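Local coordinates for alpha-L-arabinosidase (PDB 6D25), which probably hydrolyses alpha-L-arabinofuranosyl side groups from arabinoxylans as a family GH51 glycosidase, coping with internally di-substituted xylose units, at residues D323-P331 with Q342-A352; D385-H396 with N482-P492. All coordinates share one frame; numbering follows the deposited sequence.

Contact 1 is buried, its centre about 11 Å from the centre of the chain, and joins the chain at and just beyond the end of barrel strand 319-325 to the start of helix 346-361 and the residues leading into it. Contact 2 lies further out, is only partly buried, and joins the hairpin and helix after the last barrel strand to a loop of the C-terminal beta-rich domain. A carboxylate, two hydroxyls and a glutamine amide make direct bonds in contact 1, with a weaker one from an arginine; contact 2 relies on CH-pi packing, one asparagine amide and two waters. Asn344 OD1 lies 2.8 Å from Thr394 OG1, probably hydrogen-bonded, and Gln343 NE2 probably bonds Asn482 O. The loop leading into helix 346-361 thus joins the two contacts.

Contact 1. Residues D323-P331 with Q342-A352; sequences DEWGTWYAP and QQNSLRDALVA
Asp348 OD1 accepts two hydroxyls, Thr327 OG1 at 2.8 Å and Tyr329 OH at 2.6 Å, which reach it from opposite faces of the carboxylate plane. Threonine suits its place because OG1, set between the backbone N and the carbonyl carbon (chi1 54°), serves the acid while CG2 rests on Val351 CG2 at 3.7 Å. The other carboxylate oxygen, OD2, takes Ser345 N at 2.8 Å on its anti lone pair. Ser345 and Asp348 thus form a capping box, so the Asp348 side chain completes the cap with one oxygen and ties down 323-331 with the other. The carboxylate sits at the Tyr329 ring edge, while Arg347 slides past that ring with CE1 over its guanidinium, the planes 23° apart. Arg347 NE gives Tyr329 OH a weak bond, but its NH2 is anchored by Ser279 O. The extended Gln342 works as a two-ended clamp: OE1 accepts Tyr329 N at 2.9 Å and NE2 donates to Thr327 O at 3.0 Å. Further down the helix, the edge of Trp325 brings CH2 within 3.9 Å of Ala352 CA, a small residue that permits this approach. Trp325 also meets Met298 of helix 285-312 and Phe359 of helix 346-361, and Thr327 touches strand 262-269.

Contact 2. Residues D385-H396 with N482-P492; sequences DGDKMVLTPTYH and NTYAQPQAVAP
The rings of Tyr484 and His396 mark the two ends of this contact, in which a beta hairpin and the helix after it meet an irregular loop of the C-terminal beta-rich domain. Over one face of Tyr484 lies Lys388 CB, 3.9 Å from the ring centroid, a CH-pi contact made by the aliphatic root of the lysine. Met389 C lies at the ring's edge, in its plane, and Val390 CG1 approaches CE1 obliquely. Tyr484 CG stands beside its backbone N (chi1 -51°), which lays the ring along the hairpin as far as CB of Asp385, which opens the type II' turn. One face of His396 carries Pro492 CD, 3.7 Å from the centroid, with Ala491 CA further out on the same side; proline suits the place because its rigid ring presents the CD methylene, whose C-H bonds are polarised by the adjacent nitrogen, to the imidazole face. At the histidine edge, water 2 lies 2.6 Å from NE2.

Between the rings, Val390 sends CG2 to Asn482 CB, and Pro393 CG packs on Val490 CB at 3.8 Å. Proline fits the first turn of the helix, where no backbone N-H is needed, just after the N-cap Thr392, whose OG1 accepts Tyr395 N and also bonds Ala380 O. The amide of Asn482 holds its own loop in shape: OD1 accepts Val490 N on a lone pair and ND2 donates to Val490 O. Pro487 O takes hydrogen bonds from both waters, water 1 in turn accepting from Leu391 N. The one direct hydrogen bond between the segments runs from Asn482 ND2 to Leu391 O, 3.0 Å long, in the carbonyl plane, with an N-H...O angle of 151°.

Contact 1. Residues D323-P331 with Q342-A352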
loop_
_atom_site.group_PDB
_atom_site.type_symbol
_atom_site.label_atom_id
_atom_site.label_comp_id
_atom_site.label_asym_id
_atom_site.label_seq_id
_atom_site.Cartn_x
_atom_site.Cartn_y
_atom_site.Cartn_z
ATOM N N ASP A 323 -15.829 9.027 -17.756
ATOM C CA ASP A 323 -15.625 7.692 -18.371
ATOM C C ASP A 323 -16.646 6.673 -17.860
ATOM O O ASP A 323 -16.525 5.509 -18.219
ATOM C CB ASP A 323 -14.173 7.238 -18.328
ATOM C CG ASP A 323 -13.676 7.145 -16.921
ATOM O OD1 ASP A 323 -14.500 7.451 -16.043
ATOM O OD2 ASP A 323 -12.504 6.753 -16.741
ATOM N N GLU A 324 -17.681 7.128 -17.146
ATOM C CA GLU A 324 -18.933 6.339 -17.038
ATOM C C GLU A 324 -20.106 7.310 -17.040
ATOM O O GLU A 324 -20.156 8.199 -16.204
ATOM C CB GLU A 324 -18.989 5.455 -15.776
ATOM C CG GLU A 324 -17.810 4.513 -15.663
ATOM C CD GLU A 324 -17.738 3.668 -14.399
ATOM O OE1 GLU A 324 -18.754 3.641 -13.683
ATOM O OE2 GLU A 324 -16.649 3.075 -14.148
ATOM N N TRP A 325 -21.019 7.119 -17.984
ATOM C CA TRP A 325 -22.297 7.795 -18.018
ATOM C C TRP A 325 -23.322 6.887 -18.709
ATOM O O TRP A 325 -22.938 5.902 -19.332
ATOM C CB TRP A 325 -22.184 9.156 -18.712
ATOM C CG TRP A 325 -21.871 9.078 -20.174
ATOM C CD1 TRP A 325 -20.633 8.942 -20.731
ATOM C CD2 TRP A 325 -22.797 9.148 -21.275
ATOM N NE1 TRP A 325 -20.720 8.876 -22.095
ATOM C CE2 TRP A 325 -22.030 9.037 -22.463
ATOM C CE3 TRP A 325 -24.183 9.272 -21.386
ATOM C CZ2 TRP A 325 -22.617 9.048 -23.731
ATOM C CZ3 TRP A 325 -24.753 9.319 -22.637
ATOM C CH2 TRP A 325 -23.986 9.204 -23.798
ATOM N N GLY A 326 -24.575 7.260 -18.596
ATOM C CA GLY A 326 -25.692 6.523 -19.188
ATOM C C GLY A 326 -26.722 6.091 -18.173
ATOM O O GLY A 326 -26.611 6.376 -16.994
ATOM N N THR A 327 -27.759 5.412 -18.664
ATOM C CA THR A 327 -28.874 5.023 -17.846
ATOM C C THR A 327 -28.580 3.710 -17.121
ATOM O O THR A 327 -27.933 2.830 -17.633
ATOM C CB THR A 327 -30.153 4.902 -18.682
ATOM O OG1 THR A 327 -29.937 4.011 -19.785
ATOM C CG2 THR A 327 -30.594 6.249 -19.189
ATOM N N TRP A 328 -29.156 3.605 -15.932
ATOM C CA TRP A 328 -29.124 2.377 -15.141
ATOM C C TRP A 328 -30.538 2.101 -14.624
ATOM O O TRP A 328 -31.060 2.869 -13.824
ATOM C CB TRP A 328 -28.111 2.518 -14.001
ATOM C CG TRP A 328 -27.676 1.231 -13.369
ATOM C CD1 TRP A 328 -28.403 0.082 -13.208
ATOM C CD2 TRP A 328 -26.399 0.986 -12.750
ATOM N NE1 TRP A 328 -27.660 -0.863 -12.564
ATOM C CE2 TRP A 328 -26.424 -0.341 -12.259
ATOM C CE3 TRP A 328 -25.252 1.751 -12.562
ATOM C CZ2 TRP A 328 -25.345 -0.912 -11.588
ATOM C CZ3 TRP A 328 -24.165 1.177 -11.929
ATOM C CH2 TRP A 328 -24.216 -0.141 -11.454
ATOM N N TYR A 329 -31.116 0.997 -15.114
ATOM C CA TYR A 329 -32.479 0.576 -14.810
ATOM C C TYR A 329 -32.486 -0.703 -13.950
ATOM O O TYR A 329 -31.460 -1.283 -13.709
ATOM C CB TYR A 329 -33.230 0.301 -16.124
ATOM C CG TYR A 329 -33.326 1.481 -17.066
ATOM C CD1 TYR A 329 -33.930 2.670 -16.659
ATOM C CD2 TYR A 329 -32.874 1.400 -18.370
ATOM C CE1 TYR A 329 -34.037 3.755 -17.521
ATOM C CE2 TYR A 329 -33.001 2.464 -19.253
ATOM C CZ TYR A 329 -33.576 3.653 -18.824
ATOM O OH TYR A 329 -33.722 4.718 -19.683
ATOM N N ALA A 330 -33.672 -1.145 -13.548
ATOM C CA ALA A 330 -33.846 -2.495 -13.022
ATOM C C ALA A 330 -33.365 -3.494 -14.080
ATOM O O ALA A 330 -33.544 -3.277 -15.287
ATOM C CB ALA A 330 -35.295 -2.776 -12.660
ATOM N N PRO A 331 -32.828 -4.610 -13.635
ATOM C CA PRO A 331 -32.521 -5.699 -14.575
ATOM C C PRO A 331 -33.809 -6.257 -15.204
ATOM O O PRO A 331 -34.862 -6.245 -14.560
ATOM C CB PRO A 331 -31.837 -6.752 -13.700
ATOM C CG PRO A 331 -32.464 -6.540 -12.329
ATOM C CD PRO A 331 -32.698 -5.048 -12.222
ATOM N N GLN A 342 -30.545 -4.673 -19.487
ATOM C CA GLN A 342 -31.710 -3.813 -19.548
ATOM C C GLN A 342 -31.997 -3.536 -21.034
ATOM O O GLN A 342 -31.086 -3.616 -21.867
ATOM C CB GLN A 342 -31.474 -2.530 -18.749
ATOM C CG GLN A 342 -30.303 -1.692 -19.253
ATOM C CD GLN A 342 -29.882 -0.545 -18.346
ATOM O OE1 GLN A 342 -29.874 -0.695 -17.121
ATOM N NE2 GLN A 342 -29.507 0.580 -18.931
ATOM N N GLN A 343 -33.237 -3.185 -21.342
ATOM C CA GLN A 343 -33.575 -2.776 -22.688
ATOM C C GLN A 343 -33.178 -1.304 -22.870
ATOM O O GLN A 343 -32.671 -0.594 -21.954
ATOM C CB GLN A 343 -35.062 -3.050 -23.017
ATOM C CG GLN A 343 -35.293 -4.293 -23.873
ATOM C CD GLN A 343 -34.761 -4.155 -25.284
ATOM O OE1 GLN A 343 -34.271 -3.092 -25.657
ATOM N NE2 GLN A 343 -34.833 -5.223 -26.082
ATOM N N ASN A 344 -33.303 -0.886 -24.118
ATOM C CA ASN A 344 -32.754 0.362 -24.628
ATOM C C ASN A 344 -33.819 0.949 -25.556
ATOM O O ASN A 344 -34.087 0.368 -26.622
ATOM C CB ASN A 344 -31.433 0.038 -25.318
ATOM C CG ASN A 344 -30.512 1.214 -25.521
ATOM O OD1 ASN A 344 -30.887 2.199 -26.213
ATOM N ND2 ASN A 344 -29.292 1.065 -25.033
ATOM N N SER A 345 -34.489 2.016 -25.084
ATOM C CA SER A 345 -35.669 2.530 -25.732
ATOM C C SER A 345 -35.387 3.902 -26.344
ATOM O O SER A 345 -34.289 4.447 -26.241
ATOM C CB SER A 345 -36.816 2.621 -24.736
ATOM O OG SER A 345 -36.611 3.723 -23.864
ATOM N N LEU A 346 -36.422 4.473 -26.957
ATOM C CA LEU A 346 -36.329 5.856 -27.449
ATOM C C LEU A 346 -35.857 6.808 -26.328
ATOM O O LEU A 346 -35.122 7.794 -26.601
ATOM C CB LEU A 346 -37.674 6.293 -28.011
ATOM C CG LEU A 346 -37.731 7.702 -28.594
ATOM C CD1 LEU A 346 -36.747 7.884 -29.748
ATOM C CD2 LEU A 346 -39.180 8.033 -29.016
ATOM N N ARG A 347 -36.272 6.536 -25.097
ATOM C CA ARG A 347 -35.851 7.361 -23.953
ATOM C C ARG A 347 -34.303 7.381 -23.849
ATOM O O ARG A 347 -33.677 8.416 -23.593
ATOM C CB ARG A 347 -36.490 6.809 -22.678
ATOM C CG ARG A 347 -36.212 7.638 -21.423
ATOM C CD ARG A 347 -36.914 7.097 -20.188
ATOM N NE ARG A 347 -36.559 5.716 -19.914
ATOM C CZ ARG A 347 -37.149 4.966 -18.963
ATOM N NH1 ARG A 347 -37.967 5.527 -18.083
ATOM N NH2 ARG A 347 -36.941 3.660 -18.940
ATOM N N ASP A 348 -33.694 6.224 -24.047
ATOM C CA ASP A 348 -32.220 6.071 -23.987
ATOM C C ASP A 348 -31.559 6.832 -25.134
ATOM O O ASP A 348 -30.485 7.424 -24.940
ATOM C CB ASP A 348 -31.843 4.604 -23.921
ATOM C CG ASP A 348 -32.434 3.972 -22.671
ATOM O OD1 ASP A 348 -32.000 4.394 -21.563
ATOM O OD2 ASP A 348 -33.392 3.154 -22.777
ATOM N N ALA A 349 -32.181 6.827 -26.316
ATOM C CA ALA A 349 -31.655 7.641 -27.429
ATOM C C ALA A 349 -31.594 9.110 -27.007
ATOM O O ALA A 349 -30.570 9.768 -27.234
ATOM C CB ALA A 349 -32.502 7.469 -28.640
ATOM N N LEU A 350 -32.694 9.632 -26.431
ATOM C CA LEU A 350 -32.668 11.044 -26.018
ATOM C C LEU A 350 -31.608 11.291 -24.938
ATOM O O LEU A 350 -30.984 12.369 -24.925
ATOM C CB LEU A 350 -34.066 11.496 -25.566
ATOM C CG LEU A 350 -34.923 12.065 -26.699
ATOM C CD1 LEU A 350 -35.496 10.970 -27.589
ATOM C CD2 LEU A 350 -36.032 12.924 -26.188
ATOM N N VAL A 351 -31.437 10.342 -24.006
ATOM C CA VAL A 351 -30.391 10.478 -23.021
ATOM C C VAL A 351 -29.048 10.685 -23.730
ATOM O O VAL A 351 -28.282 11.595 -23.378
ATOM C CB VAL A 351 -30.341 9.293 -22.035
ATOM C CG1 VAL A 351 -29.031 9.224 -21.286
ATOM C CG2 VAL A 351 -31.508 9.360 -21.062
ATOM N N ALA A 352 -28.758 9.864 -24.733
ATOM C CA ALA A 352 -27.479 10.001 -25.445
ATOM C C ALA A 352 -27.380 11.351 -26.159
ATOM O O ALA A 352 -26.335 12.005 -26.072
ATOM C CB ALA A 352 -27.298 8.841 -26.395
#

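Contact 2. Residues D385-H396 with N482-P492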
loop_
_atom_site.group_PDB
_atom_site.type_symbol
_atom_site.label_atom_id
_atom_site.label_comp_id
_atom_site.label_asym_id
_atom_site.label_seq_id
_atom_site.Cartn_x
_atom_site.Cartn_y
_atom_site.Cartn_z
ATOM N N ASP A 385 -27.727 -12.463 -28.483
ATOM C CA ASP A 385 -28.216 -13.659 -27.846
ATOM C C ASP A 385 -27.920 -14.844 -28.776
ATOM O O ASP A 385 -28.654 -15.063 -29.754
ATOM C CB ASP A 385 -29.717 -13.526 -27.580
ATOM C CG ASP A 385 -30.324 -14.751 -26.904
ATOM O OD1 ASP A 385 -29.577 -15.637 -26.486
ATOM O OD2 ASP A 385 -31.524 -14.794 -26.802
ATOM N N GLY A 386 -26.819 -15.520 -28.528
ATOM C CA GLY A 386 -26.298 -16.453 -29.483
ATOM C C GLY A 386 -26.023 -15.743 -30.792
ATOM O O GLY A 386 -25.468 -14.648 -30.771
ATOM N N ASP A 387 -26.443 -16.300 -31.920
ATOM C CA ASP A 387 -26.104 -15.689 -33.189
ATOM C C ASP A 387 -27.000 -14.471 -33.484
ATOM O O ASP A 387 -26.739 -13.816 -34.452
ATOM C CB ASP A 387 -26.089 -16.697 -34.342
ATOM C CG ASP A 387 -27.429 -17.335 -34.666
ATOM O OD1 ASP A 387 -28.447 -16.943 -34.098
ATOM O OD2 ASP A 387 -27.435 -18.299 -35.434
ATOM N N LYS A 388 -27.973 -14.144 -32.641
ATOM C CA LYS A 388 -28.826 -12.968 -32.870
ATOM C C LYS A 388 -28.145 -11.684 -32.375
ATOM O O LYS A 388 -27.439 -11.695 -31.377
ATOM C CB LYS A 388 -30.146 -13.151 -32.130
ATOM C CG LYS A 388 -31.001 -14.304 -32.638
ATOM C CD LYS A 388 -32.210 -14.596 -31.787
ATOM C CE LYS A 388 -32.776 -15.942 -32.175
ATOM N NZ LYS A 388 -33.961 -16.259 -31.374
ATOM N N MET A 389 -28.386 -10.588 -33.081
ATOM C CA MET A 389 -27.819 -9.300 -32.736
ATOM C C MET A 389 -28.832 -8.203 -33.050
ATOM O O MET A 389 -29.450 -8.256 -34.086
ATOM C CB MET A 389 -26.531 -9.030 -33.520
ATOM C CG MET A 389 -25.772 -7.811 -33.011
ATOM S SD MET A 389 -24.512 -7.135 -34.144
ATOM C CE MET A 389 -25.622 -6.395 -35.340
ATOM N N VAL A 390 -28.948 -7.202 -32.197
ATOM C CA VAL A 390 -29.784 -6.043 -32.495
ATOM C C VAL A 390 -29.049 -4.756 -32.105
ATOM O O VAL A 390 -28.310 -4.705 -31.122
ATOM C CB VAL A 390 -31.158 -6.160 -31.807
ATOM C CG1 VAL A 390 -31.078 -6.119 -30.304
ATOM C CG2 VAL A 390 -32.112 -5.078 -32.263
ATOM N N LEU A 391 -29.207 -3.739 -32.927
ATOM C CA LEU A 391 -28.677 -2.411 -32.705
ATOM C C LEU A 391 -29.705 -1.604 -31.901
ATOM O O LEU A 391 -30.869 -1.591 -32.236
ATOM C CB LEU A 391 -28.433 -1.726 -34.051
ATOM C CG LEU A 391 -27.497 -2.457 -35.011
ATOM C CD1 LEU A 391 -27.348 -1.719 -36.321
ATOM C CD2 LEU A 391 -26.119 -2.558 -34.404
ATOM N N THR A 392 -29.254 -0.928 -30.865
ATOM C CA THR A 392 -30.177 -0.208 -29.970
ATOM C C THR A 392 -30.428 1.217 -30.491
ATOM O O THR A 392 -29.684 1.752 -31.300
ATOM C CB THR A 392 -29.613 -0.149 -28.550
ATOM O OG1 THR A 392 -28.447 0.684 -28.568
ATOM C CG2 THR A 392 -29.311 -1.535 -28.004
ATOM N N PRO A 393 -31.461 1.866 -29.960
ATOM C CA PRO A 393 -31.667 3.269 -30.231
ATOM C C PRO A 393 -30.432 4.115 -29.908
ATOM O O PRO A 393 -30.132 5.060 -30.632
ATOM C CB PRO A 393 -32.877 3.665 -29.370
ATOM C CG PRO A 393 -33.640 2.396 -29.290
ATOM C CD PRO A 393 -32.560 1.333 -29.142
ATOM N N THR A 394 -29.712 3.761 -28.858
ATOM C CA THR A 394 -28.533 4.508 -28.451
ATOM C C THR A 394 -27.449 4.397 -29.525
ATOM O O THR A 394 -26.803 5.387 -29.836
ATOM C CB THR A 394 -28.019 4.015 -27.090
ATOM O OG1 THR A 394 -29.027 4.242 -26.121
ATOM C CG2 THR A 394 -26.726 4.687 -26.668
ATOM N N TYR A 395 -27.239 3.218 -30.094
ATOM C CA TYR A 395 -26.313 3.022 -31.214
ATOM C C TYR A 395 -26.572 4.039 -32.315
ATOM O O TYR A 395 -25.630 4.639 -32.866
ATOM C CB TYR A 395 -26.445 1.610 -31.782
ATOM C CG TYR A 395 -25.619 1.322 -33.006
ATOM C CD1 TYR A 395 -26.069 1.589 -34.285
ATOM C CD2 TYR A 395 -24.357 0.760 -32.888
ATOM C CE1 TYR A 395 -25.296 1.332 -35.407
ATOM C CE2 TYR A 395 -23.585 0.466 -34.000
ATOM C CZ TYR A 395 -24.057 0.740 -35.272
ATOM O OH TYR A 395 -23.266 0.438 -36.357
ATOM N N HIS A 396 -27.848 4.195 -32.662
ATOM C CA HIS A 396 -28.231 5.080 -33.760
ATOM C C HIS A 396 -27.897 6.528 -33.410
ATOM O O HIS A 396 -27.595 7.308 -34.318
ATOM C CB HIS A 396 -29.707 4.914 -34.098
ATOM C CG HIS A 396 -30.022 3.554 -34.620
ATOM N ND1 HIS A 396 -29.317 2.972 -35.666
ATOM C CD2 HIS A 396 -30.957 2.644 -34.250
ATOM C CE1 HIS A 396 -29.845 1.797 -35.951
ATOM N NE2 HIS A 396 -30.806 1.553 -35.055
ATOM N N ASN A 482 -35.953 -1.813 -29.609
ATOM C CA ASN A 482 -35.661 -2.771 -30.664
ATOM C C ASN A 482 -35.510 -4.169 -30.053
ATOM O O ASN A 482 -34.948 -4.326 -28.954
ATOM C CB ASN A 482 -34.401 -2.348 -31.414
ATOM C CG ASN A 482 -34.606 -1.099 -32.234
ATOM O OD1 ASN A 482 -35.741 -0.831 -32.654
ATOM N ND2 ASN A 482 -33.532 -0.329 -32.437
ATOM N N THR A 483 -35.987 -5.163 -30.776
ATOM C CA THR A 483 -35.827 -6.581 -30.420
ATOM C C THR A 483 -35.330 -7.358 -31.650
ATOM O O THR A 483 -35.369 -6.865 -32.766
ATOM C CB THR A 483 -37.157 -7.187 -29.959
ATOM O OG1 THR A 483 -38.062 -7.089 -31.058
ATOM C CG2 THR A 483 -37.748 -6.490 -28.752
ATOM N N TYR A 484 -34.929 -8.602 -31.451
ATOM C CA TYR A 484 -34.507 -9.498 -32.544
ATOM C C TYR A 484 -35.660 -9.655 -33.552
ATOM O O TYR A 484 -35.434 -9.595 -34.770
ATOM C CB TYR A 484 -33.988 -10.827 -31.980
ATOM C CG TYR A 484 -32.947 -10.675 -30.891
ATOM C CD1 TYR A 484 -31.724 -10.088 -31.182
ATOM C CD2 TYR A 484 -33.159 -11.084 -29.576
ATOM C CE1 TYR A 484 -30.749 -9.891 -30.214
ATOM C CE2 TYR A 484 -32.204 -10.882 -28.593
ATOM C CZ TYR A 484 -30.992 -10.269 -28.910
ATOM O OH TYR A 484 -30.006 -10.057 -28.001
ATOM N N ALA A 485 -36.892 -9.756 -33.059
ATOM C CA ALA A 485 -38.088 -9.896 -33.906
ATOM C C ALA A 485 -38.451 -8.574 -34.595
ATOM O O ALA A 485 -39.048 -8.605 -35.639
ATOM C CB ALA A 485 -39.275 -10.401 -33.084
ATOM N N GLN A 486 -38.192 -7.428 -33.960
ATOM C CA GLN A 486 -38.531 -6.076 -34.468
ATOM C C GLN A 486 -37.270 -5.196 -34.377
ATOM O O GLN A 486 -37.177 -4.306 -33.538
ATOM C CB GLN A 486 -39.635 -5.391 -33.661
ATOM C CG GLN A 486 -40.932 -6.161 -33.565
ATOM C CD GLN A 486 -41.669 -6.228 -34.867
ATOM O OE1 GLN A 486 -41.427 -5.458 -35.786
ATOM N NE2 GLN A 486 -42.567 -7.194 -34.950
ATOM N N PRO A 487 -36.297 -5.455 -35.232
ATOM C CA PRO A 487 -34.966 -4.912 -35.052
ATOM C C PRO A 487 -34.861 -3.437 -35.431
ATOM O O PRO A 487 -33.871 -2.824 -35.080
ATOM C CB PRO A 487 -34.082 -5.757 -35.987
ATOM C CG PRO A 487 -35.006 -6.249 -37.052
ATOM C CD PRO A 487 -36.321 -6.452 -36.319
ATOM N N GLN A 488 -35.832 -2.915 -36.175
ATOM C CA GLN A 488 -35.776 -1.505 -36.613
ATOM C C GLN A 488 -37.045 -0.783 -36.158
ATOM O O GLN A 488 -37.479 0.156 -36.806
ATOM C CB GLN A 488 -35.579 -1.377 -38.127
ATOM C CG GLN A 488 -34.251 -1.977 -38.600
ATOM C CD GLN A 488 -33.736 -1.356 -39.874
ATOM O OE1 GLN A 488 -34.370 -1.497 -40.902
ATOM N NE2 GLN A 488 -32.629 -0.632 -39.819
ATOM N N ALA A 489 -37.581 -1.124 -35.015
ATOM C CA ALA A 489 -38.725 -0.382 -34.471
ATOM C C ALA A 489 -38.296 1.072 -34.207
ATOM O O ALA A 489 -39.130 1.952 -34.292
ATOM C CB ALA A 489 -39.237 -1.028 -33.187
ATOM N N VAL A 490 -37.039 1.296 -33.808
ATOM C CA VAL A 490 -36.515 2.636 -33.549
ATOM C C VAL A 490 -35.239 2.771 -34.382
ATOM O O VAL A 490 -34.236 2.158 -34.046
ATOM C CB VAL A 490 -36.208 2.891 -32.063
ATOM C CG1 VAL A 490 -35.835 4.345 -31.800
ATOM C CG2 VAL A 490 -37.393 2.523 -31.181
ATOM N N ALA A 491 -35.315 3.541 -35.485
ATOM C CA ALA A 491 -34.135 3.631 -36.372
ATOM C C ALA A 491 -34.268 4.875 -37.234
ATOM O O ALA A 491 -35.374 5.283 -37.546
ATOM C CB ALA A 491 -34.017 2.394 -37.248
ATOM N N PRO A 492 -33.119 5.452 -37.627
ATOM C CA PRO A 492 -33.154 6.748 -38.244
ATOM C C PRO A 492 -33.646 6.641 -39.692
ATOM O O PRO A 492 -33.341 5.675 -40.356
ATOM C CB PRO A 492 -31.716 7.284 -38.138
ATOM C CG PRO A 492 -30.866 6.072 -37.960
ATOM C CD PRO A 492 -31.766 5.014 -37.363
HETATM O O HOH W 1 -31.150 -4.072 -35.147
HETATM O O HOH W 2 -32.118 -0.650 -35.346
#